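Long-range contact in class D beta-lactamase (Fusobacterium nucleatum subsp. polymorphum, PDB 4IED), which probably hydrolyses the beta-lactam ring of penicillin-type antibiotics, as a class D serine beta-lactamase that confers drug resistance: residues I215-I226 / I242-I253. Residues are numbered along the deposited sequence; the frame is centred on the assembly and turned at random. Where two conformers were deposited one is given.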
loop_
_atom_site.group_PDB
_atom_site.type_symbol
_atom_site.label_atom_id
_atom_site.label_comp_id
_atom_site.label_asym_id
_atom_site.label_seq_id
_atom_site.Cartn_x
_atom_site.Cartn_y
_atom_site.Cartn_z
ATOM N N ILE A 215 -7.142 0.938 9.836
ATOM C CA ILE A 215 -7.434 0.311 11.143
ATOM C C ILE A 215 -8.948 0.431 11.305
ATOM O O ILE A 215 -9.519 1.520 11.297
ATOM C CB ILE A 215 -6.736 0.958 12.336
ATOM C CG1 ILE A 215 -5.262 0.837 12.186
ATOM C CG2 ILE A 215 -7.124 0.224 13.617
ATOM C CD1 ILE A 215 -4.478 1.539 13.265
ATOM N N GLU A 216 -9.578 -0.746 11.486
ATOM C CA GLU A 216 -11.023 -0.808 11.801
ATOM C C GLU A 216 -11.169 -1.085 13.291
ATOM O O GLU A 216 -10.567 -2.048 13.827
ATOM C CB GLU A 216 -11.776 -1.830 10.942
ATOM C CG GLU A 216 -13.259 -1.749 11.262
ATOM C CD GLU A 216 -14.217 -2.221 10.178
ATOM O OE1 GLU A 216 -15.449 -2.092 10.393
ATOM O OE2 GLU A 216 -13.849 -2.672 9.092
ATOM N N THR A 217 -12.013 -0.317 13.935
ATOM C CA THR A 217 -12.396 -0.497 15.331
ATOM C C THR A 217 -13.884 -0.821 15.401
ATOM O O THR A 217 -14.463 -1.055 14.360
ATOM C CB THR A 217 -12.059 0.733 16.119
ATOM O OG1 THR A 217 -12.894 1.819 15.668
ATOM C CG2 THR A 217 -10.585 1.155 15.962
ATOM N N SER A 218 -14.432 -0.937 16.615
ATOM C CA SER A 218 -15.815 -1.335 16.732
ATOM C C SER A 218 -16.752 -0.356 16.065
ATOM O O SER A 218 -17.882 -0.726 15.699
ATOM C CB SER A 218 -16.189 -1.502 18.239
ATOM O OG SER A 218 -16.127 -0.239 18.877
ATOM N N ASP A 219 -16.360 0.907 15.925
ATOM C CA ASP A 219 -17.234 1.894 15.335
ATOM C C ASP A 219 -16.593 2.940 14.451
ATOM O O ASP A 219 -17.229 3.912 14.087
ATOM C CB ASP A 219 -18.143 2.610 16.309
ATOM C CG ASP A 219 -17.370 3.535 17.231
ATOM O OD1 ASP A 219 -16.094 3.489 17.177
ATOM O OD2 ASP A 219 -17.964 4.277 17.987
ATOM N N ASN A 220 -15.372 2.695 13.991
ATOM C CA ASN A 220 -14.716 3.594 13.092
ATOM C C ASN A 220 -13.699 2.868 12.206
ATOM O O ASN A 220 -13.403 1.684 12.376
ATOM C CB ASN A 220 -14.005 4.682 13.929
ATOM C CG ASN A 220 -13.816 5.993 13.197
ATOM O OD1 ASN A 220 -14.032 6.078 11.989
ATOM N ND2 ASN A 220 -13.455 7.067 13.965
ATOM N N ILE A 221 -13.271 3.585 11.174
ATOM C CA ILE A 221 -12.183 3.126 10.251
ATOM C C ILE A 221 -11.287 4.309 10.015
ATOM O O ILE A 221 -11.727 5.368 9.617
ATOM C CB ILE A 221 -12.676 2.655 8.869
ATOM C CG1 ILE A 221 -13.729 1.576 9.049
ATOM C CG2 ILE A 221 -11.523 2.171 8.052
ATOM C CD1 ILE A 221 -14.402 1.107 7.783
ATOM N N TYR A 222 -9.974 4.103 10.301
ATOM C CA TYR A 222 -8.929 5.116 10.102
ATOM C C TYR A 222 -8.071 4.683 8.968
ATOM O O TYR A 222 -7.339 3.708 9.098
ATOM C CB TYR A 222 -8.088 5.293 11.379
ATOM C CG TYR A 222 -8.881 5.595 12.617
ATOM C CD1 TYR A 222 -9.421 4.529 13.349
ATOM C CD2 TYR A 222 -9.044 6.902 13.104
ATOM C CE1 TYR A 222 -10.144 4.711 14.502
ATOM C CE2 TYR A 222 -9.871 7.065 14.230
ATOM C CZ TYR A 222 -10.394 5.989 14.913
ATOM O OH TYR A 222 -11.217 6.162 16.084
ATOM N N SER A 223 -8.169 5.379 7.822
ATOM C CA SER A 223 -7.358 5.001 6.672
ATOM C C SER A 223 -6.118 5.904 6.685
ATOM O O SER A 223 -6.184 7.075 7.065
ATOM C CB SER A 223 -8.105 5.254 5.398
ATOM O OG SER A 223 -9.191 4.298 5.310
ATOM N N PHE A 224 -4.980 5.355 6.326
ATOM C CA PHE A 224 -3.724 6.117 6.503
ATOM C C PHE A 224 -2.747 5.797 5.391
ATOM O O PHE A 224 -2.727 4.805 4.704
ATOM C CB PHE A 224 -3.057 5.801 7.836
ATOM C CG PHE A 224 -2.524 4.377 7.934
ATOM C CD1 PHE A 224 -1.228 4.046 7.467
ATOM C CD2 PHE A 224 -3.291 3.395 8.536
ATOM C CE1 PHE A 224 -0.756 2.773 7.550
ATOM C CE2 PHE A 224 -2.794 2.106 8.618
ATOM C CZ PHE A 224 -1.546 1.807 8.105
ATOM N N ALA A 225 -1.889 6.829 5.194
ATOM C CA ALA A 225 -0.632 6.772 4.380
ATOM C C ALA A 225 0.470 7.657 4.900
ATOM O O ALA A 225 0.217 8.842 5.147
ATOM C CB ALA A 225 -0.940 7.159 2.945
ATOM N N ILE A 226 1.633 7.027 5.034
ATOM C CA ILE A 226 2.865 7.769 5.357
ATOM C C ILE A 226 3.825 7.478 4.236
ATOM O O ILE A 226 3.910 6.392 3.678
ATOM C CB ILE A 226 3.435 7.351 6.721
ATOM C CG1 ILE A 226 4.598 8.300 7.183
ATOM C CG2 ILE A 226 3.920 5.914 6.772
ATOM C CD1 ILE A 226 4.897 8.075 8.640
ATOM N N ILE A 242 6.154 5.206 13.174
ATOM C CA ILE A 242 5.487 6.484 13.313
ATOM C C ILE A 242 3.966 6.306 13.277
ATOM O O ILE A 242 3.215 6.901 14.061
ATOM C CB ILE A 242 5.935 7.497 12.194
ATOM C CG1 ILE A 242 7.383 7.882 12.478
ATOM C CG2 ILE A 242 4.964 8.668 12.081
ATOM C CD1 ILE A 242 8.076 8.526 11.311
ATOM N N VAL A 243 3.530 5.464 12.333
ATOM C CA VAL A 243 2.089 5.164 12.299
ATOM C C VAL A 243 1.556 4.579 13.594
ATOM O O VAL A 243 0.535 5.092 14.149
ATOM C CB VAL A 243 1.763 4.266 11.094
ATOM C CG1 VAL A 243 0.271 3.867 11.114
ATOM C CG2 VAL A 243 2.072 5.001 9.805
ATOM N N ARG A 244 2.273 3.612 14.158
ATOM C CA ARG A 244 1.803 3.039 15.452
ATOM C C ARG A 244 1.876 4.048 16.546
ATOM O O ARG A 244 1.043 4.072 17.442
ATOM C CB ARG A 244 2.634 1.777 15.741
ATOM C CG ARG A 244 2.290 0.577 14.933
ATOM C CD ARG A 244 3.142 -0.652 15.209
ATOM N NE ARG A 244 2.620 -1.830 14.559
ATOM C CZ ARG A 244 1.739 -2.638 15.123
ATOM N NH1 ARG A 244 1.220 -2.406 16.306
ATOM N NH2 ARG A 244 1.324 -3.694 14.416
ATOM N N GLU A 245 2.871 4.955 16.559
ATOM C CA GLU A 245 2.986 5.918 17.658
ATOM C C GLU A 245 1.766 6.846 17.606
ATOM O O GLU A 245 1.177 7.177 18.632
ATOM C CB GLU A 245 4.335 6.677 17.579
ATOM C CG GLU A 245 5.508 5.820 18.076
ATOM C CD GLU A 245 6.880 6.469 18.153
ATOM O OE1 GLU A 245 6.954 7.662 18.527
ATOM O OE2 GLU A 245 7.882 5.670 17.924
ATOM N N TYR A 246 1.362 7.304 16.424
ATOM C CA TYR A 246 0.189 8.154 16.330
ATOM C C TYR A 246 -1.049 7.396 16.799
ATOM O O TYR A 246 -1.872 7.943 17.580
ATOM C CB TYR A 246 -0.027 8.612 14.857
ATOM C CG TYR A 246 -1.357 9.320 14.646
ATOM C CD1 TYR A 246 -1.483 10.620 15.014
ATOM C CD2 TYR A 246 -2.451 8.675 14.118
ATOM C CE1 TYR A 246 -2.673 11.346 14.931
ATOM C CE2 TYR A 246 -3.688 9.364 14.049
ATOM C CZ TYR A 246 -3.773 10.679 14.419
ATOM O OH TYR A 246 -4.953 11.416 14.301
ATOM N N PHE A 247 -1.258 6.166 16.330
ATOM C CA PHE A 247 -2.482 5.432 16.732
ATOM C C PHE A 247 -2.487 5.010 18.203
ATOM O O PHE A 247 -3.568 4.905 18.784
ATOM C CB PHE A 247 -2.777 4.301 15.789
ATOM C CG PHE A 247 -3.328 4.753 14.472
ATOM C CD1 PHE A 247 -4.630 5.300 14.414
ATOM C CD2 PHE A 247 -2.634 4.592 13.313
ATOM C CE1 PHE A 247 -5.136 5.775 13.285
ATOM C CE2 PHE A 247 -3.189 5.078 12.113
ATOM C CZ PHE A 247 -4.448 5.609 12.110
ATOM N N LYS A 248 -1.308 4.952 18.840
ATOM C CA LYS A 248 -1.262 4.711 20.291
ATOM C C LYS A 248 -1.652 6.030 20.990
ATOM O O LYS A 248 -2.437 5.990 21.998
ATOM C CB LYS A 248 0.127 4.255 20.700
ATOM C CG LYS A 248 0.347 2.749 20.407
ATOM C CD LYS A 248 1.683 2.189 20.749
ATOM C CE LYS A 248 2.898 2.805 20.022
ATOM N NZ LYS A 248 4.150 2.309 20.581
ATOM N N ASN A 249 -1.207 7.194 20.492
ATOM C CA ASN A 249 -1.545 8.513 21.054
ATOM C C ASN A 249 -3.051 8.788 21.115
ATOM O O ASN A 249 -3.546 9.389 22.043
ATOM C CB ASN A 249 -0.872 9.617 20.226
ATOM C CG ASN A 249 -1.104 11.004 20.807
ATOM O OD1 ASN A 249 -1.815 11.836 20.229
ATOM N ND2 ASN A 249 -0.489 11.273 21.894
ATOM N N ILE A 250 -3.758 8.298 20.119
ATOM C CA ILE A 250 -5.167 8.472 20.020
ATOM C C ILE A 250 -5.961 7.238 20.498
ATOM O O ILE A 250 -7.179 7.140 20.327
ATOM C CB ILE A 250 -5.683 8.996 18.682
ATOM C CG1 ILE A 250 -5.430 8.030 17.541
ATOM C CG2 ILE A 250 -5.068 10.326 18.287
ATOM C CD1 ILE A 250 -6.343 8.292 16.353
ATOM N N ASN A 251 -5.246 6.324 21.185
ATOM C CA ASN A 251 -5.875 5.186 21.862
ATOM C C ASN A 251 -6.647 4.206 20.976
ATOM O O ASN A 251 -7.447 3.502 21.441
ATOM C CB ASN A 251 -6.729 5.756 22.989
ATOM C CG ASN A 251 -5.841 6.426 24.086
ATOM O OD1 ASN A 251 -5.157 5.655 24.815
ATOM N ND2 ASN A 251 -5.830 7.823 24.257
ATOM N N VAL A 252 -6.292 4.163 19.680
ATOM C CA VAL A 252 -6.796 3.201 18.749
ATOM C C VAL A 252 -6.085 1.850 18.919
ATOM O O VAL A 252 -6.670 0.756 18.910
ATOM C CB VAL A 252 -6.721 3.778 17.309
ATOM C CG1 VAL A 252 -7.027 2.686 16.267
ATOM C CG2 VAL A 252 -7.711 4.931 17.157
ATOM N N ILE A 253 -4.728 1.916 18.997
ATOM C CA ILE A 253 -3.921 0.767 19.372
ATOM C C ILE A 253 -3.776 0.831 20.867
ATOM O O ILE A 253 -3.401 1.868 21.425
ATOM C CB ILE A 253 -2.572 0.703 18.608
ATOM C CG1 ILE A 253 -2.793 0.532 17.143
ATOM C CG2 ILE A 253 -1.733 -0.480 19.010
ATOM C CD1 ILE A 253 -1.494 0.699 16.299
#
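Phe-247 of helix 238-249 lays its flat ring against the hairpin, with the slim CD1 methyl of Ile-215 over one face, 3.7 Å from the ring centroid, while Tyr-246 CD2 lies against the other. The edge of Phe-247 turns toward the face of Tyr-222 in an offset edge-to-face pair, planes at 68°, and Phe-247 CE1 lies 3.5 Å from Tyr-222 CB. Phe-224 completes the aromatic cluster and receives Val-243 CG1 over its centre. At the Ile-226 end, Ile-226, with CG1 anti to the backbone N (chi1 -170°), extends CD1 to 3.5 Å from Ile-242 CG2, closer than usual van der Waals contact.

A Schellman motif ends the helix, Asn-251 taking the positive phi that asparagine tolerates well, and brings back buried Val-252. The two methyls of this valine fill two sites at once: CG1 meets Ile-215 CG2 tip to tip and CG2 covers a face of Tyr-222. Looser is partly exposed Ile-250, which only grazes that ring, CD1 lying 4.3 Å from Tyr-222 CE2.

The helix thus packs across one face of the central antiparallel sheet; Ser-223 and Ala-225 point oppositely, onto helix 154-165, while helix 16-25 flanks Ile-242 and Tyr-246.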